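Local coordinates for alcohol dehydrogenase superfamily protein (Novosphingobium aromaticivorans, PDB 3GAZ) that probably acts as an NADP-dependent oxidoreductase of the medium-chain dehydrogenase/reductase superfamily, although its substrate is not established, at residues Thr124-Ser129 / Pro303-Ile308; Ala314-Ala317 / Arg321-Val324. All coordinates share one frame; numbering follows the deposited sequence.

Interaction 1 of 2, residues Thr124-Ser129 / Pro303-Ile308; sequences TMRQAS and PRTFSI
R126 reaches out from helix 125-129 and lays its guanidinium beside the chain at P303-T305, carrying nearly all of this small contact. The close-packed part is a methyl on a flat group: T305 CG2 sits over the centre of one guanidinium face, 3.8 Å from R126 CZ, and the two side chains cross at about a right angle. A bend at the third torsion of R126 (chi3 48°) turns the planar end against the chain at P303-T305. From there R126 NH1 gives a weak hydrogen bond to R304 O, 3.2 Å long and with an N-H...O angle of only 125°, so this bond alone fixes little. The firmer polar hold comes from NH2, which donates to the carbonyl oxygen of D302, just before the segment. The looser part is water-mediated: one water accepts from F306 N at 3.1 Å and, weakly, from R126 NH1 at 2.8 Å. P303 and T305 are themselves exposed to solvent. Behind R126 the helix start is well defined: T124 and Q127 form a capping box, with Q127 N on T124 OG1 and T124 N on Q127 OE1. S129 OG bonds back to R126 O at 2.7 Å. M125, A128 and S129 pack on A72 of strand 70-78. The whole is a surface contact in what is probably the GroES-like catalytic domain, where, as in medium-chain dehydrogenases, the chain returns after the Rossmann domain to complete the N-terminal fold, here through strand 306-307 pairing in parallel with 332-334.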
ATOM      1  N   THR A 124     -28.507   5.977   9.951  1.00 17.93           N
ATOM      2  CA  THR A 124     -27.714   6.649  10.969  1.00 18.09           C
ATOM      3  C   THR A 124     -26.269   6.440  10.511  1.00 17.85           C
ATOM      4  O   THR A 124     -26.019   5.653   9.598  1.00 15.79           O
ATOM      5  CB  THR A 124     -27.883   5.993  12.353  1.00 19.46           C
ATOM      6  OG1 THR A 124     -27.358   4.658  12.311  1.00 17.85           O
ATOM      7  CG2 THR A 124     -29.359   5.959  12.755  1.00 18.82           C
HETATM    8  N   MSE A 125     -25.319   7.133  11.128  1.00 15.96           N
HETATM    9  CA  MSE A 125     -23.924   6.971  10.734  1.00 15.77           C
HETATM   10  C   MSE A 125     -23.454   5.524  10.932  1.00 15.67           C
HETATM   11  O   MSE A 125     -22.690   4.994  10.121  1.00 14.95           O
HETATM   12  CB  MSE A 125     -23.038   7.938  11.524  1.00 13.93           C
HETATM   13  CG  MSE A 125     -23.152   9.405  11.074  1.00 12.49           C
HETATM   14 SE   MSE A 125     -22.359   9.738   9.461  1.00  6.32          SE
HETATM   15  CE  MSE A 125     -22.888  11.448   9.161  1.00 14.21           C
ATOM     16  N   ARG A 126     -23.913   4.888  12.006  1.00 14.57           N
ATOM     17  CA  ARG A 126     -23.540   3.501  12.280  1.00 15.39           C
ATOM     18  C   ARG A 126     -24.039   2.589  11.161  1.00 16.15           C
ATOM     19  O   ARG A 126     -23.282   1.779  10.628  1.00 14.74           O
ATOM     20  CB  ARG A 126     -24.124   3.046  13.624  1.00 16.78           C
ATOM     21  CG  ARG A 126     -23.227   3.332  14.835  1.00 16.54           C
ATOM     22  CD  ARG A 126     -24.006   3.239  16.152  1.00 15.79           C
ATOM     23  NE  ARG A 126     -24.818   2.027  16.245  1.00 13.97           N
ATOM     24  CZ  ARG A 126     -24.335   0.797  16.409  1.00 17.89           C
ATOM     25  NH1 ARG A 126     -23.027   0.596  16.504  1.00 15.72           N
ATOM     26  NH2 ARG A 126     -25.165  -0.238  16.467  1.00 18.21           N
ATOM     27  N   GLN A 127     -25.314   2.733  10.801  1.00 15.60           N
ATOM     28  CA  GLN A 127     -25.912   1.917   9.747  1.00 15.04           C
ATOM     29  C   GLN A 127     -25.192   2.046   8.407  1.00 15.13           C
ATOM     30  O   GLN A 127     -24.949   1.053   7.725  1.00 15.05           O
ATOM     31  CB  GLN A 127     -27.380   2.298   9.539  1.00 15.86           C
ATOM     32  CG  GLN A 127     -28.340   1.816  10.602  1.00 14.49           C
ATOM     33  CD  GLN A 127     -29.756   2.290  10.322  1.00 18.61           C
ATOM     34  OE1 GLN A 127     -30.011   3.491  10.241  1.00 18.81           O
ATOM     35  NE2 GLN A 127     -30.681   1.350  10.165  1.00 18.72           N
ATOM     36  N   ALA A 128     -24.874   3.277   8.024  1.00 13.37           N
ATOM     37  CA  ALA A 128     -24.202   3.527   6.757  1.00 12.32           C
ATOM     38  C   ALA A 128     -22.762   3.018   6.748  1.00 13.75           C
ATOM     39  O   ALA A 128     -22.274   2.555   5.720  1.00 12.19           O
ATOM     40  CB  ALA A 128     -24.229   5.015   6.444  1.00 10.76           C
ATOM     41  N   SER A 129     -22.091   3.095   7.896  1.00 12.30           N
ATOM     42  CA  SER A 129     -20.697   2.664   7.994  1.00 13.84           C
ATOM     43  C   SER A 129     -20.436   1.172   7.739  1.00 12.72           C
ATOM     44  O   SER A 129     -19.332   0.801   7.343  1.00 14.14           O
ATOM     45  CB  SER A 129     -20.124   3.042   9.364  1.00 12.69           C
ATOM     46  OG  SER A 129     -20.631   2.198  10.386  1.00 13.78           O
ATOM     47  N   PRO A 303     -26.925  -4.250  17.396  1.00 17.96           N
ATOM     48  CA  PRO A 303     -27.289  -3.164  18.321  1.00 17.43           C
ATOM     49  C   PRO A 303     -26.176  -2.666  19.234  1.00 17.23           C
ATOM     50  O   PRO A 303     -26.228  -1.537  19.715  1.00 18.35           O
ATOM     51  CB  PRO A 303     -28.446  -3.759  19.131  1.00 18.34           C
ATOM     52  CG  PRO A 303     -28.976  -4.861  18.261  1.00 20.26           C
ATOM     53  CD  PRO A 303     -27.728  -5.453  17.675  1.00 17.01           C
ATOM     54  N   ARG A 304     -25.180  -3.507  19.484  1.00 18.14           N
ATOM     55  CA  ARG A 304     -24.069  -3.134  20.352  1.00 17.87           C
ATOM     56  C   ARG A 304     -23.264  -1.946  19.825  1.00 18.81           C
ATOM     57  O   ARG A 304     -23.074  -1.801  18.617  1.00 19.45           O
ATOM     58  CB  ARG A 304     -23.141  -4.332  20.557  1.00 18.86           C
ATOM     59  CG  ARG A 304     -23.678  -5.356  21.547  1.00 17.84           C
ATOM     60  CD  ARG A 304     -22.799  -6.587  21.603  1.00 18.63           C
ATOM     61  NE  ARG A 304     -22.918  -7.400  20.396  1.00 19.26           N
ATOM     62  CZ  ARG A 304     -22.278  -8.550  20.201  1.00 18.80           C
ATOM     63  NH1 ARG A 304     -21.463  -9.022  21.134  1.00 16.62           N
ATOM     64  NH2 ARG A 304     -22.466  -9.237  19.080  1.00 19.42           N
ATOM     65  N   THR A 305     -22.798  -1.098  20.741  1.00 17.87           N
ATOM     66  CA  THR A 305     -22.000   0.068  20.369  1.00 16.21           C
ATOM     67  C   THR A 305     -20.600  -0.026  20.970  1.00 17.62           C
ATOM     68  O   THR A 305     -20.396  -0.670  22.008  1.00 15.09           O
ATOM     69  CB  THR A 305     -22.668   1.386  20.826  1.00 18.43           C
ATOM     70  OG1 THR A 305     -22.955   1.326  22.230  1.00 17.31           O
ATOM     71  CG2 THR A 305     -23.966   1.617  20.056  1.00 17.67           C
ATOM     72  N   PHE A 306     -19.639   0.614  20.301  1.00 15.52           N
ATOM     73  CA  PHE A 306     -18.243   0.609  20.722  1.00 15.11           C
ATOM     74  C   PHE A 306     -17.597   1.947  20.374  1.00 15.69           C
ATOM     75  O   PHE A 306     -17.684   2.410  19.236  1.00 15.13           O
ATOM     76  CB  PHE A 306     -17.482  -0.516  20.004  1.00 14.30           C
ATOM     77  CG  PHE A 306     -18.082  -1.878  20.201  1.00 13.81           C
ATOM     78  CD1 PHE A 306     -17.647  -2.707  21.231  1.00 13.80           C
ATOM     79  CD2 PHE A 306     -19.112  -2.317  19.376  1.00 14.33           C
ATOM     80  CE1 PHE A 306     -18.231  -3.958  21.440  1.00 14.69           C
ATOM     81  CE2 PHE A 306     -19.705  -3.563  19.576  1.00 13.65           C
ATOM     82  CZ  PHE A 306     -19.261  -4.387  20.614  1.00 14.36           C
ATOM     83  N   SER A 307     -16.952   2.571  21.353  1.00 16.61           N
ATOM     84  CA  SER A 307     -16.285   3.848  21.118  1.00 17.64           C
ATOM     85  C   SER A 307     -14.924   3.546  20.509  1.00 17.41           C
ATOM     86  O   SER A 307     -14.511   2.393  20.448  1.00 17.98           O
ATOM     87  CB  SER A 307     -16.079   4.589  22.436  1.00 17.36           C
ATOM     88  OG  SER A 307     -15.181   3.861  23.254  1.00 16.49           O
ATOM     89  N   ILE A 308     -14.217   4.584  20.076  1.00 19.04           N
ATOM     90  CA  ILE A 308     -12.904   4.392  19.480  1.00 19.94           C
ATOM     91  C   ILE A 308     -11.956   3.752  20.495  1.00 19.67           C
ATOM     92  O   ILE A 308     -10.888   3.258  20.134  1.00 19.06           O
ATOM     93  CB  ILE A 308     -12.313   5.736  19.000  1.00 21.54           C
ATOM     94  CG1 ILE A 308     -11.096   5.482  18.111  1.00 22.93           C
ATOM     95  CG2 ILE A 308     -11.932   6.594  20.199  1.00 21.82           C
ATOM     96  CD1 ILE A 308     -10.597   6.725  17.400  1.00 25.01           C
TER
HETATM   97  O   HOH W   1     -20.866   1.898  17.804  1.00 14.27           O

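Interaction 2 of 2, residues Ala314-Ala317 / Arg321-Val324; sequences AYDA and RNDV
D316 O on helix 311-319 accepts the backbone N-H of R321 at 2.6 Å with an N-H...O angle of 158°, a bond that spans five residues, lies in the carbonyl plane on a lone pair, and ties the helix to the type I' turn R321-V324 that follows. Of the side chains, D316 does most of the touching. Its CG stands beside its own backbone N and anti to the carbonyl carbon (chi1 -76°), which sets the carboxylate alongside the start of the turn. There D316 OD1 rests 3.7 Å from R321 CB, and the two side chains cross at about a right angle. R321 itself bends at its second torsion and carries its guanidinium away, leaving R321 NH1 6.0 Å from D316 OD1: opposite charges near each other, but no salt bridge. N322 comes in from the turn with its amide inclined 45° to the carboxylate, and as modelled N322 OD1 faces D316 OD1 at 3.7 Å, oxygen toward oxygen. At the far end of the turn V324 CG2 packs on D316 CB at 3.5 Å, but this methyl also clashes with R321 O, so its exact placing is doubtful. Trading the aspartate for an alanine here would remove the carboxylate packed on R321 CB and facing N322, and would probably open a small gap there and leave the R321 guanidinium without its nearby opposite charge. Chemically, then, the one hydrogen bond between helix and turn is backbone to backbone, with the carboxylate adding contact and perhaps a mild long-range attraction rather than a second bond.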
ATOM      1  N   ALA A 314     -14.860  -4.625  20.106  1.00 17.94           N
ATOM      2  CA  ALA A 314     -15.696  -4.645  18.910  1.00 16.09           C
ATOM      3  C   ALA A 314     -15.360  -5.859  18.047  1.00 17.72           C
ATOM      4  O   ALA A 314     -16.259  -6.552  17.563  1.00 17.82           O
ATOM      5  CB  ALA A 314     -15.507  -3.363  18.117  1.00 17.03           C
ATOM      6  N   TYR A 315     -14.070  -6.129  17.854  1.00 15.47           N
ATOM      7  CA  TYR A 315     -13.681  -7.274  17.041  1.00 15.60           C
ATOM      8  C   TYR A 315     -13.907  -8.610  17.737  1.00 17.12           C
ATOM      9  O   TYR A 315     -14.081  -9.627  17.071  1.00 16.70           O
ATOM     10  CB  TYR A 315     -12.233  -7.137  16.568  1.00 14.46           C
ATOM     11  CG  TYR A 315     -12.123  -6.155  15.420  1.00 14.32           C
ATOM     12  CD1 TYR A 315     -12.608  -6.480  14.151  1.00 14.09           C
ATOM     13  CD2 TYR A 315     -11.634  -4.871  15.625  1.00 13.73           C
ATOM     14  CE1 TYR A 315     -12.615  -5.539  13.117  1.00 14.01           C
ATOM     15  CE2 TYR A 315     -11.636  -3.922  14.603  1.00 14.29           C
ATOM     16  CZ  TYR A 315     -12.128  -4.259  13.356  1.00 13.63           C
ATOM     17  OH  TYR A 315     -12.150  -3.312  12.358  1.00 14.05           O
ATOM     18  N   ASP A 316     -13.900  -8.620  19.068  1.00 17.03           N
ATOM     19  CA  ASP A 316     -14.170  -9.867  19.777  1.00 19.12           C
ATOM     20  C   ASP A 316     -15.589 -10.253  19.394  1.00 18.48           C
ATOM     21  O   ASP A 316     -15.924 -11.433  19.299  1.00 18.38           O
ATOM     22  CB  ASP A 316     -14.113  -9.684  21.296  1.00 22.33           C
ATOM     23  CG  ASP A 316     -12.700  -9.585  21.821  1.00 25.27           C
ATOM     24  OD1 ASP A 316     -11.806 -10.259  21.264  1.00 26.63           O
ATOM     25  OD2 ASP A 316     -12.491  -8.844  22.804  1.00 28.59           O
ATOM     26  N   ALA A 317     -16.418  -9.237  19.180  1.00 17.30           N
ATOM     27  CA  ALA A 317     -17.809  -9.443  18.803  1.00 18.43           C
ATOM     28  C   ALA A 317     -17.902  -9.878  17.340  1.00 19.86           C
ATOM     29  O   ALA A 317     -18.671 -10.779  16.994  1.00 18.28           O
ATOM     30  CB  ALA A 317     -18.602  -8.154  19.029  1.00 20.38           C
ATOM     31  N   ARG A 321     -15.209 -13.861  19.887  1.00 33.23           N
ATOM     32  CA  ARG A 321     -14.076 -14.326  20.676  1.00 35.41           C
ATOM     33  C   ARG A 321     -14.244 -13.943  22.140  1.00 36.50           C
ATOM     34  O   ARG A 321     -15.065 -13.099  22.485  1.00 36.05           O
ATOM     35  CB  ARG A 321     -12.776 -13.700  20.154  1.00 37.76           C
ATOM     36  CG  ARG A 321     -12.402 -14.067  18.729  1.00 39.55           C
ATOM     37  CD  ARG A 321     -11.837 -15.472  18.641  1.00 42.63           C
ATOM     38  NE  ARG A 321     -11.405 -15.812  17.286  1.00 45.13           N
ATOM     39  CZ  ARG A 321     -10.420 -15.202  16.631  1.00 45.82           C
ATOM     40  NH1 ARG A 321      -9.748 -14.209  17.200  1.00 46.58           N
ATOM     41  NH2 ARG A 321     -10.104 -15.589  15.403  1.00 46.93           N
ATOM     42  N   ASN A 322     -13.451 -14.571  22.999  1.00 37.82           N
ATOM     43  CA  ASN A 322     -13.477 -14.284  24.427  1.00 38.70           C
ATOM     44  C   ASN A 322     -14.869 -14.246  25.052  1.00 38.80           C
ATOM     45  O   ASN A 322     -15.224 -13.287  25.735  1.00 39.32           O
ATOM     46  CB  ASN A 322     -12.757 -12.961  24.690  1.00 39.62           C
ATOM     47  CG  ASN A 322     -11.309 -12.984  24.226  1.00 41.84           C
ATOM     48  OD1 ASN A 322     -10.612 -11.969  24.276  1.00 42.97           O
ATOM     49  ND2 ASN A 322     -10.850 -14.148  23.775  1.00 41.37           N
ATOM     50  N   ASP A 323     -15.647 -15.296  24.811  1.00 39.27           N
ATOM     51  CA  ASP A 323     -16.995 -15.424  25.364  1.00 40.32           C
ATOM     52  C   ASP A 323     -18.062 -14.476  24.810  1.00 38.82           C
ATOM     53  O   ASP A 323     -19.254 -14.768  24.911  1.00 39.83           O
ATOM     54  CB  ASP A 323     -16.950 -15.284  26.891  1.00 42.55           C
ATOM     55  CG  ASP A 323     -15.903 -16.181  27.532  1.00 45.34           C
ATOM     56  OD1 ASP A 323     -15.848 -17.379  27.182  1.00 45.08           O
ATOM     57  OD2 ASP A 323     -15.140 -15.688  28.391  1.00 47.18           O
ATOM     58  N   VAL A 324     -17.655 -13.348  24.234  1.00 36.41           N
ATOM     59  CA  VAL A 324     -18.629 -12.402  23.699  1.00 33.90           C
ATOM     60  C   VAL A 324     -19.414 -13.012  22.539  1.00 31.38           C
ATOM     61  O   VAL A 324     -18.846 -13.659  21.664  1.00 30.30           O
ATOM     62  CB  VAL A 324     -17.954 -11.093  23.213  1.00 34.81           C
ATOM     63  CG1 VAL A 324     -17.120 -10.494  24.327  1.00 35.82           C
ATOM     64  CG2 VAL A 324     -17.105 -11.359  21.994  1.00 36.22           C
TER

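How the interactions relate
Following the chain from the N terminus, helix 125-129, which packs on strands 70-78 and 332-334, comes first. The chain then leaves for the parallel sheet of the Rossmann-type domain, and interaction 1 closes that long excursion, 173 residues, when 303-308 comes back. Interaction 2 opens only afterwards, so the two stand in series, neither nested nor crossed, and it closes a short connection of three intervening residues, two of them still helical, where helix 311-319 gives way to the turn. The pair also touch: F306 CD1 lies 3.6 Å from A314 N, and R304 NH1 lies 3.7 Å from A317 CB. Segment 303-308 thus meets helix 125-129 through P303-T305 and helix 311-319 through R304 and F306.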